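Local coordinates for serine acetyltransferase 1, putative (Entamoeba histolytica, PDB 7BW9), which probably catalyses the transfer of an acetyl group to serine in cysteine biosynthesis, and is captured here with the pathway's end product cysteine bound, at residues A109-D114 with S118-I123; R125-I130 with H175-H180. All coordinates share one frame; numbering follows the deposited sequence.

Contact 1. Residues A109-D114 with S118-I123; sequences AAYTGD and SSLAMI. With CYS (cysteine), chain D.
At the edge of the Tyr111 ring, near its plane, lies the terminal methyl CD1 of Ile123, while CD2 of Leu120 and the backbone around Ser118 O approach obliquely; Pro312 of the third subunit also packs on this tyrosine. The arrangement is a pair of consecutive helices, 96-113 and 120-126, joined by a short link and packed on each other in the helical part of the chain, with Ser119 at the N-cap of the second.

No hydrogen bond spans the two segments, so the join is apolar. Ile123 contributes both of its branches. Its CD1 rests 3.6 Å from Tyr111 CB, and its CG2 meets Ala110 CB at 3.8 Å. Leu120 CD2 reaches Tyr111 CB at 4.0 Å from the preceding turn of the same helix. With its CG anti to the backbone N (chi1 176°), Tyr111 carries its ring past these methyls, and CE1 comes to 4.1 Å from Ser118 O.

Beyond the helix end, Asp114 faces the ligand pocket. OD2 lies beside Tyr127 OH, a probable hydrogen bond that is very short as modelled. OD1 accepts from Ala116 N within the turn, which helps to position the carboxylate. The same Asp114 OD1 accepts from the amino N of the bound cysteine at 2.7 Å.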
ATOM      1  N   ALA A 109      19.169   3.463 -13.544  1.00 15.82           N
ATOM      2  CA  ALA A 109      18.894   4.683 -12.785  1.00 16.35           C
ATOM      3  C   ALA A 109      18.698   4.374 -11.312  1.00 17.75           C
ATOM      4  O   ALA A 109      19.116   5.152 -10.445  1.00 14.83           O
ATOM      5  CB  ALA A 109      17.650   5.388 -13.333  1.00 12.47           C
ATOM      6  N   ALA A 110      18.040   3.243 -11.012  1.00 13.29           N
ATOM      7  CA  ALA A 110      17.854   2.840  -9.621  1.00 16.34           C
ATOM      8  C   ALA A 110      19.196   2.543  -8.966  1.00 18.36           C
ATOM      9  O   ALA A 110      19.435   2.919  -7.808  1.00 15.00           O
ATOM     10  CB  ALA A 110      16.930   1.611  -9.539  1.00 16.80           C
ATOM     11  N   TYR A 111      20.071   1.855  -9.695  1.00 13.62           N
ATOM     12  CA  TYR A 111      21.391   1.484  -9.128  1.00 18.80           C
ATOM     13  C   TYR A 111      22.250   2.720  -8.841  1.00 16.54           C
ATOM     14  O   TYR A 111      22.860   2.754  -7.797  1.00 18.05           O
ATOM     15  CB  TYR A 111      22.146   0.497 -10.012  1.00 19.51           C
ATOM     16  CG  TYR A 111      23.523   0.177  -9.499  1.00 27.73           C
ATOM     17  CD1 TYR A 111      23.706  -0.634  -8.396  1.00 26.57           C
ATOM     18  CD2 TYR A 111      24.645   0.693 -10.117  1.00 31.86           C
ATOM     19  CE1 TYR A 111      24.970  -0.937  -7.926  1.00 31.95           C
ATOM     20  CE2 TYR A 111      25.918   0.400  -9.665  1.00 32.00           C
ATOM     21  CZ  TYR A 111      26.079  -0.415  -8.566  1.00 34.44           C
ATOM     22  OH  TYR A 111      27.335  -0.686  -8.131  1.00 43.35           O
ATOM     23  N   THR A 112      22.288   3.688  -9.749  1.00 14.48           N
ATOM     24  CA  THR A 112      23.114   4.875  -9.514  1.00 24.15           C
ATOM     25  C   THR A 112      22.481   5.793  -8.481  1.00 20.47           C
ATOM     26  O   THR A 112      23.199   6.439  -7.714  1.00 23.10           O
ATOM     27  CB  THR A 112      23.361   5.664 -10.811  1.00 24.79           C
ATOM     28  OG1 THR A 112      22.175   6.378 -11.174  1.00 33.02           O
ATOM     29  CG2 THR A 112      23.711   4.747 -11.955  1.00 21.72           C
ATOM     30  N   GLY A 113      21.151   5.858  -8.442  1.00 21.17           N
ATOM     31  CA  GLY A 113      20.414   6.757  -7.584  1.00 17.05           C
ATOM     32  C   GLY A 113      20.198   6.295  -6.160  1.00 25.04           C
ATOM     33  O   GLY A 113      19.649   7.059  -5.359  1.00 22.45           O
ATOM     34  N   ASP A 114      20.593   5.080  -5.793  1.00 22.04           N
ATOM     35  CA  ASP A 114      20.282   4.551  -4.464  1.00 25.88           C
ATOM     36  C   ASP A 114      21.510   3.922  -3.822  1.00 23.99           C
ATOM     37  O   ASP A 114      21.939   2.828  -4.254  1.00 18.90           O
ATOM     38  CB  ASP A 114      19.124   3.553  -4.540  1.00 25.10           C
ATOM     39  CG  ASP A 114      18.693   3.028  -3.162  1.00 23.71           C
ATOM     40  OD1 ASP A 114      19.068   3.642  -2.140  1.00 20.67           O
ATOM     41  OD2 ASP A 114      17.979   1.989  -3.112  1.00 23.42           O
ATOM     42  N   SER A 118      22.544  -2.574  -4.047  1.00 31.12           N
ATOM     43  CA  SER A 118      23.875  -3.153  -4.148  1.00 35.10           C
ATOM     44  C   SER A 118      24.071  -4.054  -5.372  1.00 34.29           C
ATOM     45  O   SER A 118      25.216  -4.383  -5.692  1.00 30.08           O
ATOM     46  CB  SER A 118      24.197  -3.936  -2.867  1.00 30.09           C
ATOM     47  OG  SER A 118      23.349  -5.057  -2.740  1.00 34.54           O
ATOM     48  N   SER A 119      23.005  -4.441  -6.073  1.00 27.44           N
ATOM     49  CA  SER A 119      23.131  -5.327  -7.225  1.00 29.29           C
ATOM     50  C   SER A 119      21.926  -5.132  -8.128  1.00 27.87           C
ATOM     51  O   SER A 119      20.862  -4.707  -7.680  1.00 28.90           O
ATOM     52  CB  SER A 119      23.256  -6.799  -6.793  1.00 29.01           C
ATOM     53  OG  SER A 119      21.982  -7.421  -6.624  1.00 27.72           O
ATOM     54  N   LEU A 120      22.099  -5.468  -9.411  1.00 28.03           N
ATOM     55  CA  LEU A 120      20.968  -5.414 -10.332  1.00 26.46           C
ATOM     56  C   LEU A 120      19.934  -6.479  -9.998  1.00 26.65           C
ATOM     57  O   LEU A 120      18.729  -6.238 -10.154  1.00 22.55           O
ATOM     58  CB  LEU A 120      21.429  -5.561 -11.787  1.00 32.44           C
ATOM     59  CG  LEU A 120      22.330  -4.460 -12.362  1.00 38.54           C
ATOM     60  CD1 LEU A 120      22.250  -4.445 -13.877  1.00 26.50           C
ATOM     61  CD2 LEU A 120      22.008  -3.072 -11.780  1.00 28.21           C
ATOM     62  N   ALA A 121      20.379  -7.648  -9.523  1.00 21.61           N
ATOM     63  CA  ALA A 121      19.441  -8.696  -9.120  1.00 24.84           C
ATOM     64  C   ALA A 121      18.461  -8.180  -8.072  1.00 24.42           C
ATOM     65  O   ALA A 121      17.240  -8.333  -8.215  1.00 21.54           O
ATOM     66  CB  ALA A 121      20.202  -9.907  -8.579  1.00 21.06           C
ATOM     67  N   MET A 122      18.985  -7.565  -7.010  1.00 23.92           N
ATOM     68  CA  MET A 122      18.133  -7.005  -5.968  1.00 22.95           C
ATOM     69  C   MET A 122      17.129  -6.029  -6.565  1.00 21.76           C
ATOM     70  O   MET A 122      15.928  -6.099  -6.282  1.00 22.76           O
ATOM     71  CB  MET A 122      18.997  -6.313  -4.914  1.00 24.07           C
ATOM     72  CG  MET A 122      18.227  -5.340  -4.013  1.00 31.01           C
ATOM     73  SD  MET A 122      19.287  -4.291  -2.985  1.00 35.79           S
ATOM     74  CE  MET A 122      20.231  -5.519  -2.107  1.00 30.44           C
ATOM     75  N   ILE A 123      17.611  -5.134  -7.429  1.00 20.98           N
ATOM     76  CA  ILE A 123      16.744  -4.136  -8.049  1.00 21.98           C
ATOM     77  C   ILE A 123      15.680  -4.823  -8.893  1.00 21.77           C
ATOM     78  O   ILE A 123      14.487  -4.506  -8.806  1.00 16.37           O
ATOM     79  CB  ILE A 123      17.583  -3.145  -8.883  1.00 17.03           C
ATOM     80  CG1 ILE A 123      18.529  -2.353  -7.980  1.00 19.63           C
ATOM     81  CG2 ILE A 123      16.697  -2.189  -9.686  1.00 14.30           C
ATOM     82  CD1 ILE A 123      19.655  -1.712  -8.724  1.00 17.69           C
TER
HETATM   83  N   CYS D 401      17.247   4.654  -0.463  1.00 20.00           N
HETATM   84  CA  CYS D 401      18.066   5.854  -0.146  1.00 20.00           C
HETATM   85  C   CYS D 401      19.249   5.485   0.769  1.00 20.00           C
HETATM   86  O   CYS D 401      19.374   4.371   1.168  1.00 20.00           O
HETATM   87  CB  CYS D 401      17.194   6.944   0.463  1.00 20.00           C
HETATM   88  SG  CYS D 401      16.453   6.502   2.051  1.00 20.00           S
HETATM   89  OXT CYS D 401      20.044   6.371   1.044  1.00 20.00           O

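Contact 2. Residues R125-I130 with H175-H180; sequences RSYPGI and HFFIDH. With CYS (cysteine), chain D.
Gly129 and Ile178 bring the two backbones together, their CA atoms 4.8 Å apart, where the first turn of helix 128-144 meets strand 177-178. Gly129 CA lies 3.6 Å from Ile178 O, and with no side chain in between the two backbones come this close. No direct hydrogen bond crosses; two waters make the links instead. One accepts from Gly129 N and donates to Ile178 O, both at 2.8 Å. The other accepts from Ile178 N and donates to Phe176 O and, weakly, to Gly129 O, so backbone groups on both sides are satisfied through solvent.

Among the side chains, Tyr127, the N-cap residue, meets Phe177 with its rim: CD2 is 4.0 Å from Phe177 CE1, which lies near the tyrosine plane. The two rings do not stack. Phe177 CG is anti to the backbone N (chi1 178°), which carries the ring toward Tyr127, and Asp179 N sits above one face, toward the rim. Pro128 CG touches His180 O at 3.7 Å.

Asp179 and His180 contribute to the ligand pocket. Asp179 OD2 accepts from the amino N of the bound cysteine at 2.7 Å, and Asp179 OD1 sits 3.7 Å above the centre of the His180 ring. The cysteine SG lies in the plane of that ring at its edge, 3.2 Å from His180 NE2, while ND1 is hydrogen-bonded to Asp165 of the second subunit, which would fix the ring's rotation.

Strand 177-178 begins one parallel sheet of the left-handed beta-helix and pairs with strand 197-198 through Phe177 and Asp179. On the helical side, Ile130 packs on Ile107 of helix 96-113 and Ile123 of helix 120-126, and Phe177 on Ala110.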
ATOM      1  N   ARG A 125      14.500  -7.889  -8.831  1.00 20.49           N
ATOM      2  CA  ARG A 125      13.562  -8.802  -8.195  1.00 22.00           C
ATOM      3  C   ARG A 125      12.655  -8.096  -7.201  1.00 26.10           C
ATOM      4  O   ARG A 125      11.529  -8.548  -6.966  1.00 20.85           O
ATOM      5  CB  ARG A 125      14.333  -9.929  -7.511  1.00 22.41           C
ATOM      6  CG  ARG A 125      14.681 -11.045  -8.504  1.00 27.03           C
ATOM      7  CD  ARG A 125      15.279 -12.273  -7.861  1.00 23.61           C
ATOM      8  NE  ARG A 125      14.463 -12.849  -6.804  1.00 21.24           N
ATOM      9  CZ  ARG A 125      13.482 -13.738  -6.979  1.00 27.16           C
ATOM     10  NH1 ARG A 125      13.134 -14.152  -8.191  1.00 25.90           N
ATOM     11  NH2 ARG A 125      12.838 -14.217  -5.926  1.00 22.57           N
ATOM     12  N   SER A 126      13.115  -6.991  -6.627  1.00 14.72           N
ATOM     13  CA  SER A 126      12.491  -6.471  -5.420  1.00 22.87           C
ATOM     14  C   SER A 126      12.140  -4.986  -5.423  1.00 17.61           C
ATOM     15  O   SER A 126      11.396  -4.568  -4.536  1.00 20.69           O
ATOM     16  CB  SER A 126      13.389  -6.750  -4.208  1.00 23.11           C
ATOM     17  OG  SER A 126      13.556  -8.146  -4.038  1.00 29.14           O
ATOM     18  N   TYR A 127      12.626  -4.177  -6.358  1.00 17.75           N
ATOM     19  CA  TYR A 127      12.355  -2.731  -6.249  1.00 22.40           C
ATOM     20  C   TYR A 127      10.956  -2.403  -6.765  1.00 21.36           C
ATOM     21  O   TYR A 127      10.691  -2.576  -7.962  1.00 16.40           O
ATOM     22  CB  TYR A 127      13.404  -1.917  -6.989  1.00 15.89           C
ATOM     23  CG  TYR A 127      14.547  -1.509  -6.082  1.00 15.68           C
ATOM     24  CD1 TYR A 127      15.063  -2.397  -5.149  1.00 17.25           C
ATOM     25  CD2 TYR A 127      15.089  -0.235  -6.137  1.00 18.81           C
ATOM     26  CE1 TYR A 127      16.108  -2.038  -4.303  1.00 17.23           C
ATOM     27  CE2 TYR A 127      16.141   0.148  -5.292  1.00 19.50           C
ATOM     28  CZ  TYR A 127      16.644  -0.760  -4.378  1.00 23.39           C
ATOM     29  OH  TYR A 127      17.677  -0.385  -3.533  1.00 20.12           O
ATOM     30  N   PRO A 128      10.045  -1.902  -5.915  1.00 19.00           N
ATOM     31  CA  PRO A 128       8.684  -1.601  -6.402  1.00 14.26           C
ATOM     32  C   PRO A 128       8.647  -0.525  -7.469  1.00 17.55           C
ATOM     33  O   PRO A 128       7.714  -0.519  -8.283  1.00 14.48           O
ATOM     34  CB  PRO A 128       7.936  -1.149  -5.140  1.00 15.29           C
ATOM     35  CG  PRO A 128       9.019  -0.673  -4.208  1.00 18.98           C
ATOM     36  CD  PRO A 128      10.220  -1.560  -4.494  1.00 17.44           C
ATOM     37  N   GLY A 129       9.608   0.407  -7.467  1.00 14.65           N
ATOM     38  CA  GLY A 129       9.626   1.445  -8.485  1.00 16.71           C
ATOM     39  C   GLY A 129       9.939   0.904  -9.863  1.00 18.04           C
ATOM     40  O   GLY A 129       9.482   1.456 -10.869  1.00 14.13           O
ATOM     41  N   ILE A 130      10.717  -0.182  -9.922  1.00 14.79           N
ATOM     42  CA  ILE A 130      10.983  -0.870 -11.177  1.00 16.22           C
ATOM     43  C   ILE A 130       9.754  -1.649 -11.612  1.00 15.56           C
ATOM     44  O   ILE A 130       9.370  -1.629 -12.787  1.00 16.46           O
ATOM     45  CB  ILE A 130      12.205  -1.799 -11.033  1.00 15.19           C
ATOM     46  CG1 ILE A 130      13.468  -0.997 -10.740  1.00 17.26           C
ATOM     47  CG2 ILE A 130      12.370  -2.657 -12.269  1.00 17.87           C
ATOM     48  CD1 ILE A 130      13.783   0.058 -11.766  1.00 18.91           C
ATOM     49  N   HIS A 175      15.379   6.352 -17.891  1.00 10.29           N
ATOM     50  CA  HIS A 175      16.163   6.382 -16.653  1.00 16.05           C
ATOM     51  C   HIS A 175      15.367   6.976 -15.495  1.00 18.69           C
ATOM     52  O   HIS A 175      15.885   7.769 -14.706  1.00 16.37           O
ATOM     53  CB  HIS A 175      17.481   7.145 -16.837  1.00 15.56           C
ATOM     54  CG  HIS A 175      18.431   6.502 -17.808  1.00 20.19           C
ATOM     55  ND1 HIS A 175      18.463   6.826 -19.150  1.00 20.08           N
ATOM     56  CD2 HIS A 175      19.411   5.584 -17.622  1.00 15.60           C
ATOM     57  CE1 HIS A 175      19.417   6.137 -19.747  1.00 16.97           C
ATOM     58  NE2 HIS A 175      20.000   5.369 -18.843  1.00 19.16           N
ATOM     59  N   PHE A 176      14.098   6.590 -15.386  1.00 15.68           N
ATOM     60  CA  PHE A 176      13.220   7.119 -14.350  1.00 16.10           C
ATOM     61  C   PHE A 176      13.319   6.240 -13.110  1.00 15.60           C
ATOM     62  O   PHE A 176      13.148   5.017 -13.202  1.00 15.19           O
ATOM     63  CB  PHE A 176      11.774   7.182 -14.862  1.00 12.93           C
ATOM     64  CG  PHE A 176      10.793   7.734 -13.861  1.00 17.91           C
ATOM     65  CD1 PHE A 176      10.996   8.984 -13.292  1.00 17.81           C
ATOM     66  CD2 PHE A 176       9.668   7.008 -13.491  1.00 16.49           C
ATOM     67  CE1 PHE A 176      10.093   9.504 -12.366  1.00 20.22           C
ATOM     68  CE2 PHE A 176       8.764   7.519 -12.577  1.00 18.15           C
ATOM     69  CZ  PHE A 176       8.973   8.772 -12.016  1.00 17.41           C
ATOM     70  N   PHE A 177      13.574   6.853 -11.951  1.00 14.15           N
ATOM     71  CA  PHE A 177      13.727   6.113 -10.695  1.00 12.69           C
ATOM     72  C   PHE A 177      12.753   6.627  -9.636  1.00 17.33           C
ATOM     73  O   PHE A 177      12.787   7.810  -9.260  1.00 12.98           O
ATOM     74  CB  PHE A 177      15.165   6.195 -10.174  1.00 14.87           C
ATOM     75  CG  PHE A 177      15.391   5.487  -8.846  1.00 17.40           C
ATOM     76  CD1 PHE A 177      14.744   4.280  -8.547  1.00 14.78           C
ATOM     77  CD2 PHE A 177      16.287   6.002  -7.919  1.00 15.14           C
ATOM     78  CE1 PHE A 177      14.975   3.623  -7.342  1.00 13.17           C
ATOM     79  CE2 PHE A 177      16.514   5.355  -6.703  1.00 18.01           C
ATOM     80  CZ  PHE A 177      15.857   4.163  -6.418  1.00 20.54           C
ATOM     81  N   ILE A 178      11.888   5.737  -9.155  1.00 13.45           N
ATOM     82  CA  ILE A 178      11.078   5.968  -7.962  1.00 12.05           C
ATOM     83  C   ILE A 178      11.696   5.157  -6.832  1.00 15.00           C
ATOM     84  O   ILE A 178      11.781   3.925  -6.926  1.00 17.18           O
ATOM     85  CB  ILE A 178       9.609   5.574  -8.185  1.00 15.77           C
ATOM     86  CG1 ILE A 178       8.950   6.506  -9.197  1.00 21.81           C
ATOM     87  CG2 ILE A 178       8.828   5.595  -6.869  1.00 13.55           C
ATOM     88  CD1 ILE A 178       7.561   6.087  -9.581  1.00 22.48           C
ATOM     89  N   ASP A 179      12.160   5.839  -5.786  1.00 14.14           N
ATOM     90  CA  ASP A 179      12.690   5.185  -4.590  1.00 19.04           C
ATOM     91  C   ASP A 179      11.591   5.108  -3.540  1.00 19.04           C
ATOM     92  O   ASP A 179      10.925   6.112  -3.271  1.00 15.22           O
ATOM     93  CB  ASP A 179      13.905   5.929  -4.025  1.00 15.73           C
ATOM     94  CG  ASP A 179      14.797   5.032  -3.140  1.00 22.49           C
ATOM     95  OD1 ASP A 179      14.486   3.827  -2.967  1.00 18.92           O
ATOM     96  OD2 ASP A 179      15.818   5.537  -2.612  1.00 24.54           O
ATOM     97  N   HIS A 180      11.399   3.910  -2.969  1.00 15.45           N
ATOM     98  CA  HIS A 180      10.393   3.632  -1.941  1.00 19.71           C
ATOM     99  C   HIS A 180       8.988   3.688  -2.533  1.00 19.04           C
ATOM    100  O   HIS A 180       8.335   2.649  -2.656  1.00 15.36           O
ATOM    101  CB  HIS A 180      10.525   4.589  -0.747  1.00 15.98           C
ATOM    102  CG  HIS A 180      11.890   4.588  -0.120  1.00 19.11           C
ATOM    103  ND1 HIS A 180      12.482   3.446   0.378  1.00 18.06           N
ATOM    104  CD2 HIS A 180      12.781   5.593   0.086  1.00 17.64           C
ATOM    105  CE1 HIS A 180      13.678   3.746   0.862  1.00 23.29           C
ATOM    106  NE2 HIS A 180      13.887   5.041   0.695  1.00 16.79           N
TER
HETATM  107  N   CYS D 401      17.247   4.654  -0.463  1.00 20.00           N
HETATM  108  CA  CYS D 401      18.066   5.854  -0.146  1.00 20.00           C
HETATM  109  C   CYS D 401      19.249   5.485   0.769  1.00 20.00           C
HETATM  110  O   CYS D 401      19.374   4.371   1.168  1.00 20.00           O
HETATM  111  CB  CYS D 401      17.194   6.944   0.463  1.00 20.00           C
HETATM  112  SG  CYS D 401      16.453   6.502   2.051  1.00 20.00           S
HETATM  113  OXT CYS D 401      20.044   6.371   1.044  1.00 20.00           O
HETATM  114  O   HOH W   1      11.880   1.223  -6.086  1.00 14.78           O
HETATM  115  O   HOH W   2      11.615   3.493 -10.862  1.00 21.09           O

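How the contacts relate
Along the chain the two contacts follow in series, neither nested nor crossed. Contact 1 closes first, folding helix 120-126 back on the end of helix 96-113 across the link 114-119. Contact 2 then spans 44 residues, mostly helical, and joins the start of helix 128-144 to strand 177-178 of the beta-helix. Helix 120-126 packs in contact 1, and its last residues lead into the first segment of contact 2; the two centres are 9 Å apart. They also touch directly: Ala110 CB lies 3.6 Å from Phe177 CE1. Asp114 from the helical part and Asp179 from the beta-helix converge on one cysteine amino group, and Arg222 of the second subunit also hydrogen-bonds that ligand.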